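Local structure of Ufm1-specific protease (Caenorhabditis elegans, 5EJJ) at residues R43-I47 with E120-E125; F93-T98 with M113-F117; G134-S138 with R267-M272; Y398-Q402 with P419-Q425; T467-V473 with W546-F551. The protein hydrolyses the peptide bond at the C terminus of the ubiquitin-like modifier ufm-1 as a thiol protease, and is required to localise a subset of odorant receptors to olfactory cilia. All coordinates share one frame; numbering follows the deposited sequence.

Contact 1 (R43-I47 with E120-E125); sequences RKQVI and EHVLME
At the G1 beta bulge that leads into strand 45-53 of the N-terminal MPN domain, where K44 and Q45 both face R40, the side chains of R43, Q45 and I47 meet the irregular segment E120-E125. R43 and E125 reach out from opposite directions to form a salt bridge, NH1 to OE2 at 3.2 Å. NH1 makes weak bonds to both carboxylate oxygens, and the two flat groups are turned 46° apart; long charged side chains suit this more open side, where R43 is exposed. With CG anti to the backbone N (chi1 -175°) and the chain extended beyond it, Q45 carries NE2 to E120 OE2, a weak bond of 3.4 Å between nearly perpendicular planes. Q45 OE1 lies 3.3 Å above the R43 guanidinium plane and accepts from R40, which helps fix the amide's rotation. V122 supplies the buried apolar part, its CG1 3.9 Å from I47 CD1. Behind them V46 packs on W4 and I6 of strand 4-6, while I47 is joined by backbone bonding to F38 of strand 33-40.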
# COMPACT_ATOMS: atom_id res chain seq x y z
N ARG A 43 -4.75 7.95 22.75
CA ARG A 43 -3.98 9.16 22.47
C ARG A 43 -4.76 10.21 21.69
O ARG A 43 -4.18 11.18 21.22
CB ARG A 43 -2.62 8.86 21.83
CG ARG A 43 -2.67 8.34 20.44
CD ARG A 43 -1.29 7.85 20.06
NE ARG A 43 -0.45 8.87 19.45
CZ ARG A 43 0.46 8.60 18.51
NH1 ARG A 43 0.62 7.35 18.09
NH2 ARG A 43 1.21 9.57 17.98
N LYS A 44 -6.07 10.02 21.61
CA LYS A 44 -6.98 10.99 21.03
C LYS A 44 -6.49 11.49 19.68
O LYS A 44 -6.38 12.70 19.46
CB LYS A 44 -7.22 12.13 21.99
CG LYS A 44 -8.07 11.70 23.16
CD LYS A 44 -8.27 12.84 24.14
CE LYS A 44 -9.58 12.67 24.91
NZ LYS A 44 -9.49 11.65 25.99
N GLN A 45 -6.19 10.53 18.80
CA GLN A 45 -5.62 10.80 17.48
C GLN A 45 -6.45 10.15 16.38
O GLN A 45 -6.54 8.94 16.32
CB GLN A 45 -4.18 10.30 17.44
CG GLN A 45 -3.47 10.64 16.16
CD GLN A 45 -2.18 9.90 16.03
OE1 GLN A 45 -2.08 8.74 16.37
NE2 GLN A 45 -1.16 10.58 15.52
N VAL A 46 -7.07 10.94 15.51
CA VAL A 46 -7.92 10.37 14.47
C VAL A 46 -7.06 9.83 13.34
O VAL A 46 -6.17 10.51 12.89
CB VAL A 46 -8.88 11.45 13.91
CG1 VAL A 46 -9.61 10.93 12.70
CG2 VAL A 46 -9.87 11.89 14.97
N ILE A 47 -7.30 8.62 12.87
CA ILE A 47 -6.46 8.09 11.80
C ILE A 47 -7.20 7.99 10.47
O ILE A 47 -6.60 8.22 9.43
CB ILE A 47 -5.86 6.71 12.17
CG1 ILE A 47 -5.05 6.80 13.44
CG2 ILE A 47 -4.97 6.19 11.07
CD1 ILE A 47 -3.92 7.74 13.34
N GLU A 120 -2.92 18.16 12.10
CA GLU A 120 -1.60 17.59 12.25
C GLU A 120 -1.34 16.64 11.12
O GLU A 120 -2.27 16.00 10.63
CB GLU A 120 -1.53 16.86 13.58
CG GLU A 120 -0.67 15.60 13.60
CD GLU A 120 -0.37 15.14 15.02
OE1 GLU A 120 0.10 16.02 15.81
OE2 GLU A 120 -0.62 13.94 15.35
N HIS A 121 -0.10 16.57 10.66
CA HIS A 121 0.20 15.73 9.53
C HIS A 121 0.66 14.41 10.14
O HIS A 121 1.82 14.23 10.46
CB HIS A 121 1.25 16.38 8.62
CG HIS A 121 1.67 15.53 7.46
ND1 HIS A 121 0.77 14.86 6.66
CD2 HIS A 121 2.91 15.23 6.97
CE1 HIS A 121 1.43 14.18 5.73
NE2 HIS A 121 2.73 14.39 5.90
N VAL A 122 -0.31 13.51 10.34
CA VAL A 122 -0.09 12.24 11.02
C VAL A 122 0.78 11.33 10.18
O VAL A 122 0.52 11.19 8.98
CB VAL A 122 -1.42 11.51 11.23
CG1 VAL A 122 -1.20 10.23 12.04
CG2 VAL A 122 -2.45 12.44 11.88
N LEU A 123 1.78 10.72 10.83
CA LEU A 123 2.82 9.93 10.16
C LEU A 123 2.72 8.43 10.44
O LEU A 123 2.16 8.02 11.46
CB LEU A 123 4.20 10.40 10.62
CG LEU A 123 4.59 11.87 10.45
CD1 LEU A 123 5.91 12.16 11.13
CD2 LEU A 123 4.65 12.26 9.00
N MET A 124 3.28 7.61 9.54
CA MET A 124 3.35 6.17 9.82
C MET A 124 4.15 5.97 11.07
O MET A 124 4.91 6.84 11.47
CB MET A 124 3.99 5.41 8.67
CG MET A 124 2.98 4.93 7.70
SD MET A 124 3.71 4.34 6.19
CE MET A 124 5.10 5.47 6.06
N GLU A 125 4.00 4.81 11.68
CA GLU A 125 4.61 4.58 12.97
C GLU A 125 4.51 3.09 13.20
O GLU A 125 3.51 2.48 12.85
CB GLU A 125 3.78 5.32 14.00
CG GLU A 125 4.48 5.62 15.27
CD GLU A 125 3.60 6.45 16.20
OE1 GLU A 125 3.07 7.52 15.77
OE2 GLU A 125 3.43 6.02 17.37

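Contact 2 (F93-T98 with M113-F117); sequences FTLQLT and MNVMF
F93 and F117 form the tight end of this contact, and M113 with T98 the looser one. The edge of F117 points at a face of F93 in a T-shaped pair, with ring centroids 4.8 Å apart and planes at 71°; F117 CZ is the atom over that face. L95 lays CD2 over a face of F117 in a CH-pi contact, 3.8 Å from the centroid, so flat and branched apolar side chains close a buried patch. Next to it the N114 side chain takes up backbone groups of the strand. Its CG is turned opposite the carbonyl carbon (chi1 -54°), and the amide grips both polar backbone atoms of Q96: N114 OD1 accepts from Q96 N at 2.7 Å, and N114 ND2 gives to Q96 O at 3.0 Å, each bond on a lone pair. A primary amide offers exactly this donor and acceptor pair, and ND2 also binds F110 O. N114 begins a type I turn closed by F117 N on N114 O. Toward solvent the packing thins: the bent chain of exposed M113 brings CG to 3.7 Å from Q96 CB, and its SD merely grazes T98 CG2. Strand 94-97 pairs in parallel with strand 74-81, W4 meets both phenylalanine rings, and F110 of helix 107-113 touches L95 and F117.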
# COMPACT_ATOMS: atom_id res chain seq x y z
N PHE A 93 -17.66 11.72 20.00
CA PHE A 93 -17.81 13.08 19.47
C PHE A 93 -18.42 13.09 18.07
O PHE A 93 -18.55 12.03 17.43
CB PHE A 93 -16.49 13.85 19.45
CG PHE A 93 -15.46 13.25 18.53
CD1 PHE A 93 -15.50 13.49 17.17
CD2 PHE A 93 -14.45 12.45 19.05
CE1 PHE A 93 -14.57 12.93 16.34
CE2 PHE A 93 -13.50 11.89 18.21
CZ PHE A 93 -13.56 12.13 16.85
N THR A 94 -18.81 14.27 17.61
CA THR A 94 -19.20 14.44 16.20
C THR A 94 -18.47 15.60 15.52
O THR A 94 -18.44 16.72 16.04
CB THR A 94 -20.72 14.61 16.02
OG1 THR A 94 -21.41 13.51 16.62
CG2 THR A 94 -21.05 14.65 14.54
N LEU A 95 -17.84 15.32 14.39
CA LEU A 95 -17.23 16.39 13.62
C LEU A 95 -18.36 17.20 12.97
O LEU A 95 -19.33 16.64 12.43
CB LEU A 95 -16.28 15.86 12.54
CG LEU A 95 -15.04 15.07 12.95
CD1 LEU A 95 -14.28 14.67 11.70
CD2 LEU A 95 -14.16 15.89 13.86
N GLN A 96 -18.23 18.53 13.04
CA GLN A 96 -19.17 19.38 12.33
C GLN A 96 -18.53 19.85 11.04
O GLN A 96 -17.41 20.35 11.04
CB GLN A 96 -19.59 20.55 13.20
CG GLN A 96 -20.29 20.11 14.48
CD GLN A 96 -21.53 19.28 14.19
OE1 GLN A 96 -22.21 19.47 13.17
NE2 GLN A 96 -21.83 18.34 15.08
N LEU A 97 -19.22 19.63 9.93
CA LEU A 97 -18.62 19.87 8.63
C LEU A 97 -19.59 20.60 7.71
O LEU A 97 -20.80 20.53 7.89
CB LEU A 97 -18.24 18.55 7.97
CG LEU A 97 -17.20 17.65 8.63
CD1 LEU A 97 -16.89 16.49 7.69
CD2 LEU A 97 -15.95 18.43 8.98
N THR A 98 -19.03 21.30 6.72
CA THR A 98 -19.84 21.96 5.71
C THR A 98 -19.30 21.55 4.35
O THR A 98 -18.14 21.13 4.25
CB THR A 98 -19.72 23.48 5.82
OG1 THR A 98 -18.49 23.91 5.22
CG2 THR A 98 -19.75 23.92 7.28
N MET A 113 -15.12 25.34 13.59
CA MET A 113 -16.30 24.53 13.80
C MET A 113 -16.07 23.38 14.79
O MET A 113 -17.03 22.75 15.25
CB MET A 113 -16.75 23.98 12.46
CG MET A 113 -18.23 23.90 12.31
SD MET A 113 -18.73 24.98 10.98
CE MET A 113 -18.26 26.57 11.69
N ASN A 114 -14.80 23.11 15.12
CA ASN A 114 -14.45 21.93 15.94
C ASN A 114 -13.33 22.20 16.97
O ASN A 114 -12.20 21.71 16.83
CB ASN A 114 -14.11 20.71 15.05
CG ASN A 114 -15.23 20.39 14.03
OD1 ASN A 114 -16.17 19.64 14.33
ND2 ASN A 114 -15.12 20.96 12.84
N VAL A 115 -13.68 22.95 18.01
CA VAL A 115 -12.68 23.55 18.92
C VAL A 115 -11.70 22.57 19.58
O VAL A 115 -10.55 22.94 19.85
CB VAL A 115 -13.32 24.50 20.00
CG1 VAL A 115 -14.27 25.46 19.35
CG2 VAL A 115 -14.02 23.72 21.07
N MET A 116 -12.13 21.34 19.85
CA MET A 116 -11.22 20.45 20.54
C MET A 116 -10.23 19.73 19.62
O MET A 116 -9.32 19.06 20.09
CB MET A 116 -11.93 19.50 21.52
CG MET A 116 -12.93 18.54 20.92
SD MET A 116 -13.35 17.26 22.15
CE MET A 116 -14.82 16.53 21.42
N PHE A 117 -10.37 19.93 18.31
CA PHE A 117 -9.43 19.30 17.37
C PHE A 117 -8.26 20.17 16.95
O PHE A 117 -8.39 21.39 16.86
CB PHE A 117 -10.17 18.78 16.15
CG PHE A 117 -11.01 17.61 16.45
CD1 PHE A 117 -12.23 17.77 17.09
CD2 PHE A 117 -10.57 16.33 16.17
CE1 PHE A 117 -13.01 16.69 17.41
CE2 PHE A 117 -11.35 15.24 16.48
CZ PHE A 117 -12.57 15.42 17.11

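Contact 3 (G134-S138 with R267-M272); sequences GYEWS and RANNTM
This is a buried helix-on-sheet contact, in which Y135 and W137 of strand 127-139 lean on A268, T271 and M272 of helix 253-280. The short segments run in the same general direction, their axes 11.5 Å apart at a crossing angle of -42°. Two residues apart, the aromatic side chains rise from the same side of the strand and are long enough to span this gap; Y135 CE2 lies 3.6 Å above the plane of the W137 ring. The phenol end of Y135 comes in over A268, whose small side chain leaves room for it, and Y135 OH stands 3.2 Å from T271 OG1. T271 OG1, set beside its own backbone N and opposite the carbonyl carbon (chi1 -63°), gives a hydrogen bond of 3.0 Å to R267 O, which satisfies the hydroxyl within its own helix. W137 turns an edge to M272, with CH2 4.0 Å from CB. Were T271 a valine, R267 O would probably lose its second donor and the Y135 hydroxyl would face a methyl group. W137 also touches helix 144-156 and T271 touches T239 of strand 235-247, the neighbouring strand: an arrangement typical of layered alpha/beta folds, with helices packed across a mixed sheet.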
# COMPACT_ATOMS: atom_id res chain seq x y z
N GLY A 134 -4.90 -20.56 10.72
CA GLY A 134 -5.93 -21.28 9.98
C GLY A 134 -7.05 -21.68 10.90
O GLY A 134 -6.84 -21.84 12.10
N TYR A 135 -8.25 -21.84 10.36
CA TYR A 135 -9.32 -22.40 11.17
C TYR A 135 -10.34 -23.11 10.30
O TYR A 135 -10.31 -22.99 9.08
CB TYR A 135 -9.98 -21.35 12.07
CG TYR A 135 -10.31 -20.06 11.36
CD1 TYR A 135 -9.38 -19.04 11.27
CD2 TYR A 135 -11.56 -19.85 10.79
CE1 TYR A 135 -9.67 -17.87 10.63
CE2 TYR A 135 -11.87 -18.67 10.15
CZ TYR A 135 -10.91 -17.69 10.07
OH TYR A 135 -11.20 -16.51 9.44
N GLU A 136 -11.21 -23.88 10.94
CA GLU A 136 -12.19 -24.65 10.21
C GLU A 136 -13.61 -24.37 10.72
O GLU A 136 -13.84 -24.23 11.92
CB GLU A 136 -11.84 -26.12 10.30
CG GLU A 136 -12.81 -27.05 9.63
CD GLU A 136 -12.40 -28.50 9.82
OE1 GLU A 136 -12.10 -28.88 10.99
OE2 GLU A 136 -12.35 -29.24 8.81
N TRP A 137 -14.55 -24.26 9.78
CA TRP A 137 -15.92 -23.85 10.07
C TRP A 137 -16.90 -24.79 9.43
O TRP A 137 -16.77 -25.09 8.24
CB TRP A 137 -16.19 -22.47 9.50
CG TRP A 137 -15.77 -21.40 10.36
CD1 TRP A 137 -15.16 -21.53 11.56
CD2 TRP A 137 -15.92 -19.99 10.12
NE1 TRP A 137 -14.92 -20.29 12.11
CE2 TRP A 137 -15.37 -19.32 11.25
CE3 TRP A 137 -16.46 -19.24 9.08
CZ2 TRP A 137 -15.35 -17.92 11.37
CZ3 TRP A 137 -16.44 -17.84 9.20
CH2 TRP A 137 -15.89 -17.19 10.34
N SER A 138 -17.88 -25.23 10.20
CA SER A 138 -18.90 -26.12 9.68
C SER A 138 -20.25 -25.43 9.54
O SER A 138 -20.76 -24.85 10.51
CB SER A 138 -19.01 -27.36 10.55
OG SER A 138 -18.12 -28.36 10.07
N ARG A 267 -10.03 -10.29 11.59
CA ARG A 267 -9.91 -11.08 10.38
C ARG A 267 -10.99 -12.15 10.28
O ARG A 267 -11.46 -12.45 9.19
CB ARG A 267 -8.55 -11.76 10.34
CG ARG A 267 -7.41 -10.86 10.01
CD ARG A 267 -7.22 -10.82 8.52
NE ARG A 267 -6.11 -9.93 8.19
CZ ARG A 267 -5.78 -9.58 6.95
NH1 ARG A 267 -6.46 -10.05 5.91
NH2 ARG A 267 -4.75 -8.76 6.76
N ALA A 268 -11.35 -12.76 11.41
CA ALA A 268 -12.41 -13.77 11.40
C ALA A 268 -13.75 -13.11 11.07
O ALA A 268 -14.45 -13.56 10.18
CB ALA A 268 -12.48 -14.50 12.71
N ASN A 269 -14.08 -12.03 11.77
CA ASN A 269 -15.29 -11.28 11.47
C ASN A 269 -15.35 -10.83 10.02
O ASN A 269 -16.40 -10.83 9.40
CB ASN A 269 -15.39 -10.08 12.40
CG ASN A 269 -15.48 -10.47 13.87
OD1 ASN A 269 -15.91 -11.58 14.21
ND2 ASN A 269 -15.08 -9.56 14.76
N ASN A 270 -14.20 -10.43 9.47
CA ASN A 270 -14.13 -10.02 8.09
C ASN A 270 -14.45 -11.16 7.15
O ASN A 270 -15.15 -10.96 6.17
CB ASN A 270 -12.75 -9.46 7.76
CG ASN A 270 -12.78 -8.45 6.61
OD1 ASN A 270 -12.60 -8.80 5.44
ND2 ASN A 270 -13.04 -7.19 6.95
N THR A 271 -13.92 -12.35 7.44
CA THR A 271 -14.17 -13.56 6.65
C THR A 271 -15.63 -13.93 6.73
O THR A 271 -16.26 -14.30 5.74
CB THR A 271 -13.38 -14.76 7.20
OG1 THR A 271 -11.98 -14.50 7.10
CG2 THR A 271 -13.73 -16.04 6.44
N MET A 272 -16.16 -13.82 7.94
CA MET A 272 -17.56 -14.08 8.23
C MET A 272 -18.42 -13.18 7.35
O MET A 272 -19.29 -13.66 6.62
CB MET A 272 -17.82 -13.79 9.70
CG MET A 272 -19.27 -13.97 10.16
SD MET A 272 -20.16 -12.45 10.61
CE MET A 272 -21.18 -12.26 9.16

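Contact 4 (Y398-Q402 with P419-Q425); sequences YRSFQ and PSHREIQ
I424 fills the hollow between Y398 and F401 on helix 396-409, whose first residue is C396, the inferred nucleophile of this clan CA, papain-like protease domain. The short helix segments cross almost perpendicularly, at 92°, with axes 11.1 Å apart. I424 CD1 is the bump: it enters at the edge of the Y398 ring, 3.3 Å from CD2, and lies 3.5 Å from F401 CD2. P419, rigid and apolar, closes the far side against the edge of F401. H421 wedges between two flat groups, with CD2 over a face of Y398 and CE1 3.5 Å above the centre of the R399 guanidinium, ring and guanidinium planes steeply inclined. D391 holds R399 in that pose by a salt bridge to NE. Farther out, Q425 NE2 gives to Y398 OH, which also bonds Q443 O. Q402, with CG turned opposite the carbonyl carbon (chi1 -76°) and an extended chain, spans the other end: NE2 gives to P419 O at 2.7 Å, in the carbonyl plane and nearly straight at 169°.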
# COMPACT_ATOMS: atom_id res chain seq x y z
N TYR A 398 17.63 -3.68 -20.52
CA TYR A 398 16.73 -4.76 -20.14
C TYR A 398 16.26 -4.54 -18.71
O TYR A 398 15.08 -4.66 -18.38
CB TYR A 398 17.44 -6.11 -20.19
CG TYR A 398 17.63 -6.68 -21.57
CD1 TYR A 398 18.87 -6.67 -22.17
CD2 TYR A 398 16.57 -7.27 -22.24
CE1 TYR A 398 19.05 -7.21 -23.43
CE2 TYR A 398 16.73 -7.81 -23.49
CZ TYR A 398 17.98 -7.78 -24.08
OH TYR A 398 18.17 -8.31 -25.33
N ARG A 399 17.22 -4.22 -17.86
CA ARG A 399 16.98 -3.98 -16.45
C ARG A 399 15.99 -2.84 -16.25
O ARG A 399 15.06 -2.97 -15.45
CB ARG A 399 18.31 -3.71 -15.73
CG ARG A 399 19.30 -4.86 -15.85
CD ARG A 399 18.55 -6.19 -15.75
NE ARG A 399 19.42 -7.31 -15.41
CZ ARG A 399 18.97 -8.45 -14.88
NH1 ARG A 399 17.68 -8.60 -14.62
NH2 ARG A 399 19.82 -9.43 -14.60
N SER A 400 16.18 -1.74 -16.98
CA SER A 400 15.25 -0.61 -16.89
C SER A 400 13.88 -1.02 -17.39
O SER A 400 12.86 -0.52 -16.92
CB SER A 400 15.74 0.57 -17.71
OG SER A 400 16.71 1.27 -16.98
N PHE A 401 13.87 -1.94 -18.35
CA PHE A 401 12.61 -2.46 -18.85
C PHE A 401 11.93 -3.22 -17.73
O PHE A 401 10.72 -3.11 -17.53
CB PHE A 401 12.85 -3.38 -20.03
CG PHE A 401 11.65 -4.13 -20.44
CD1 PHE A 401 10.68 -3.53 -21.24
CD2 PHE A 401 11.46 -5.43 -20.02
CE1 PHE A 401 9.55 -4.21 -21.63
CE2 PHE A 401 10.32 -6.12 -20.40
CZ PHE A 401 9.36 -5.50 -21.21
N GLN A 402 12.73 -4.00 -17.01
CA GLN A 402 12.23 -4.81 -15.91
C GLN A 402 11.69 -3.94 -14.76
O GLN A 402 10.59 -4.20 -14.24
CB GLN A 402 13.33 -5.77 -15.42
CG GLN A 402 13.54 -6.96 -16.35
CD GLN A 402 14.59 -7.91 -15.84
OE1 GLN A 402 15.52 -7.50 -15.14
NE2 GLN A 402 14.46 -9.20 -16.18
N PRO A 419 9.53 -10.20 -17.26
CA PRO A 419 10.22 -11.10 -18.20
C PRO A 419 11.75 -11.16 -18.05
O PRO A 419 12.39 -10.24 -17.53
CB PRO A 419 9.82 -10.55 -19.58
CG PRO A 419 8.53 -9.77 -19.32
CD PRO A 419 8.75 -9.17 -17.96
N SER A 420 12.30 -12.28 -18.49
CA SER A 420 13.75 -12.51 -18.53
C SER A 420 14.26 -11.93 -19.84
O SER A 420 13.47 -11.69 -20.76
CB SER A 420 14.04 -14.01 -18.52
OG SER A 420 13.31 -14.66 -19.55
N HIS A 421 15.57 -11.72 -19.93
CA HIS A 421 16.17 -11.25 -21.16
C HIS A 421 15.66 -12.08 -22.32
O HIS A 421 15.08 -11.54 -23.26
CB HIS A 421 17.69 -11.33 -21.13
CG HIS A 421 18.32 -10.67 -19.94
ND1 HIS A 421 18.22 -11.19 -18.67
CD2 HIS A 421 19.07 -9.55 -19.83
CE1 HIS A 421 18.87 -10.41 -17.83
NE2 HIS A 421 19.40 -9.41 -18.51
N ARG A 422 15.85 -13.40 -22.23
CA ARG A 422 15.52 -14.30 -23.34
C ARG A 422 14.09 -14.10 -23.79
O ARG A 422 13.77 -14.19 -24.98
CB ARG A 422 15.76 -15.77 -22.97
CG ARG A 422 15.31 -16.76 -24.05
CD ARG A 422 16.13 -18.05 -24.01
NE ARG A 422 16.05 -18.81 -25.25
CZ ARG A 422 16.77 -18.54 -26.35
NH1 ARG A 422 17.62 -17.52 -26.37
NH2 ARG A 422 16.63 -19.30 -27.43
N GLU A 423 13.23 -13.80 -22.82
CA GLU A 423 11.81 -13.67 -23.09
C GLU A 423 11.48 -12.34 -23.75
O GLU A 423 10.52 -12.23 -24.51
CB GLU A 423 11.04 -13.83 -21.78
CG GLU A 423 9.57 -14.07 -21.98
CD GLU A 423 8.96 -14.76 -20.80
OE1 GLU A 423 9.68 -14.93 -19.79
OE2 GLU A 423 7.77 -15.14 -20.90
N ILE A 424 12.29 -11.33 -23.43
CA ILE A 424 12.17 -10.01 -24.05
C ILE A 424 12.65 -10.12 -25.49
O ILE A 424 11.94 -9.73 -26.42
CB ILE A 424 13.01 -8.92 -23.31
CG1 ILE A 424 12.62 -8.84 -21.83
CG2 ILE A 424 12.84 -7.56 -23.97
CD1 ILE A 424 13.56 -8.00 -21.01
N GLN A 425 13.85 -10.68 -25.64
CA GLN A 425 14.43 -10.99 -26.95
C GLN A 425 13.41 -11.62 -27.90
O GLN A 425 13.21 -11.12 -29.01
CB GLN A 425 15.67 -11.88 -26.76
CG GLN A 425 16.82 -11.11 -26.15
CD GLN A 425 17.90 -11.99 -25.56
OE1 GLN A 425 17.81 -13.21 -25.62
NE2 GLN A 425 18.93 -11.36 -24.98

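Contact 5 (T467-V473 with W546-F551); sequences TNSGAEV and WSKDHF
The loop backbones at G470 and K548 come within 4.0 Å of each other, CA to CA, and N468 lies almost as close to F551. Glycine suits so close an approach, since a CB there would point at the carbonyl oxygens of W546 and S547. G470 N makes a weak bond to S547 O at 2.9 Å. Beside it S469 does the main polar work, its chi1 of 170° setting OG opposite the backbone N. S469 OG gives to K548 O at 2.6 Å and accepts from A471 N at 3.2 Å, closing an ST turn, so one hydroxyl ties its own loop to the facing one. With an alanine in place of S469, K548 O would probably lose this donor and the turn its side-chain acceptor. On the buried side V473 lays CG2 over the five-membered ring of W546, 4.0 Å from its centroid, in a CH-pi contact; F516 meets the same indole edge to face. The W546 side chain is about 8 Å from that of D520, an active-site residue by similarity. T467 is backbone-bonded to Y552, where strands 462-467 and 552-557 pair antiparallel. The chemistry implies a polar join in which main-chain carbonyls of 546-551 accept from the S469 hydroxyl and, weakly, from G470 N, with indole and valine as apolar backing.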
# COMPACT_ATOMS: atom_id res chain seq x y z
N THR A 467 15.74 14.14 -28.03
CA THR A 467 16.63 15.20 -27.61
C THR A 467 17.92 15.24 -28.45
O THR A 467 18.48 14.19 -28.75
CB THR A 467 16.95 14.99 -26.11
OG1 THR A 467 15.93 15.60 -25.31
CG2 THR A 467 18.29 15.55 -25.74
N ASN A 468 18.37 16.44 -28.82
CA ASN A 468 19.62 16.60 -29.57
C ASN A 468 20.88 16.58 -28.70
O ASN A 468 21.93 16.14 -29.14
CB ASN A 468 19.62 17.89 -30.43
CG ASN A 468 18.57 17.86 -31.55
OD1 ASN A 468 18.40 18.84 -32.28
ND2 ASN A 468 17.84 16.76 -31.67
N SER A 469 20.76 17.06 -27.47
CA SER A 469 21.92 17.17 -26.58
C SER A 469 21.60 16.84 -25.13
O SER A 469 20.49 17.11 -24.66
CB SER A 469 22.52 18.58 -26.66
OG SER A 469 23.49 18.80 -25.64
N GLY A 470 22.58 16.30 -24.41
CA GLY A 470 22.42 16.04 -22.99
C GLY A 470 21.94 17.25 -22.19
O GLY A 470 21.26 17.10 -21.18
N ALA A 471 22.30 18.44 -22.64
CA ALA A 471 21.83 19.65 -21.97
C ALA A 471 20.62 20.22 -22.69
O ALA A 471 20.37 21.42 -22.65
CB ALA A 471 22.94 20.68 -21.86
N GLU A 472 19.87 19.36 -23.37
CA GLU A 472 18.55 19.72 -23.85
C GLU A 472 17.51 18.87 -23.11
O GLU A 472 16.30 19.01 -23.31
CB GLU A 472 18.42 19.53 -25.36
CG GLU A 472 17.22 20.27 -25.96
CD GLU A 472 16.45 19.44 -26.98
OE1 GLU A 472 16.87 19.42 -28.17
OE2 GLU A 472 15.41 18.82 -26.61
N VAL A 473 18.00 17.97 -22.25
CA VAL A 473 17.12 17.19 -21.39
C VAL A 473 16.39 18.20 -20.54
O VAL A 473 15.16 18.16 -20.39
CB VAL A 473 17.92 16.20 -20.50
CG1 VAL A 473 17.01 15.52 -19.50
CG2 VAL A 473 18.61 15.15 -21.34
N TRP A 546 24.02 14.34 -17.96
CA TRP A 546 23.79 13.92 -19.34
C TRP A 546 24.86 14.47 -20.30
O TRP A 546 25.12 15.68 -20.32
CB TRP A 546 22.39 14.35 -19.79
CG TRP A 546 21.29 14.06 -18.80
CD1 TRP A 546 20.44 14.96 -18.23
CD2 TRP A 546 20.93 12.78 -18.27
NE1 TRP A 546 19.57 14.32 -17.38
CE2 TRP A 546 19.85 12.98 -17.39
CE3 TRP A 546 21.41 11.48 -18.45
CZ2 TRP A 546 19.25 11.93 -16.70
CZ3 TRP A 546 20.81 10.44 -17.77
CH2 TRP A 546 19.75 10.68 -16.91
N SER A 547 25.45 13.59 -21.11
CA SER A 547 26.48 13.99 -22.09
C SER A 547 25.94 14.98 -23.13
O SER A 547 24.98 14.69 -23.85
CB SER A 547 27.08 12.75 -22.78
OG SER A 547 28.22 13.07 -23.57
N LYS A 548 26.58 16.15 -23.20
CA LYS A 548 26.09 17.25 -24.02
C LYS A 548 26.38 17.04 -25.50
O LYS A 548 25.76 17.66 -26.37
CB LYS A 548 26.73 18.57 -23.56
CG LYS A 548 27.07 18.62 -22.08
CD LYS A 548 28.55 18.89 -21.85
CE LYS A 548 29.44 17.85 -22.56
NZ LYS A 548 29.24 16.46 -22.04
N ASP A 549 27.33 16.15 -25.78
CA ASP A 549 27.78 15.91 -27.15
C ASP A 549 26.77 15.03 -27.90
O ASP A 549 26.68 15.08 -29.13
CB ASP A 549 29.17 15.26 -27.15
CG ASP A 549 30.06 15.76 -26.00
OD1 ASP A 549 29.98 16.96 -25.66
OD2 ASP A 549 30.83 14.95 -25.44
N HIS A 550 26.01 14.25 -27.14
CA HIS A 550 25.17 13.18 -27.67
C HIS A 550 23.67 13.44 -27.64
O HIS A 550 23.22 14.41 -27.03
CB HIS A 550 25.45 11.91 -26.89
CG HIS A 550 26.84 11.39 -27.07
ND1 HIS A 550 27.84 11.62 -26.15
CD2 HIS A 550 27.39 10.64 -28.05
CE1 HIS A 550 28.95 11.03 -26.56
NE2 HIS A 550 28.70 10.43 -27.71
N PHE A 551 22.90 12.56 -28.28
CA PHE A 551 21.44 12.72 -28.34
C PHE A 551 20.75 11.68 -27.48
O PHE A 551 21.19 10.54 -27.41
CB PHE A 551 20.93 12.68 -29.80
CG PHE A 551 20.71 11.30 -30.34
CD1 PHE A 551 21.71 10.65 -31.04
CD2 PHE A 551 19.48 10.67 -30.19
CE1 PHE A 551 21.48 9.37 -31.55
CE2 PHE A 551 19.26 9.39 -30.68
CZ PHE A 551 20.25 8.74 -31.37

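In the fold
From the N terminus, contact 1 closes the first long loop by bringing 120-125 back to 43-47. Contact 2 closes a shorter one, 93-98 to 113-117, lying wholly within that span. The two touch where V46 packs on F93 and F117, tying both outer strands of the four-stranded MPN sheet to the segments flanking strand 117-119. Contact 3 follows in series and joins the five-stranded sheet of the middle region to its long helix. Contacts 4 and 5 come next, again in series, both in the C78 protease region with centres about 26 Å apart: one packs the helix bearing C396, the other joins loops at the edge of the antiparallel sheet. No pair crosses.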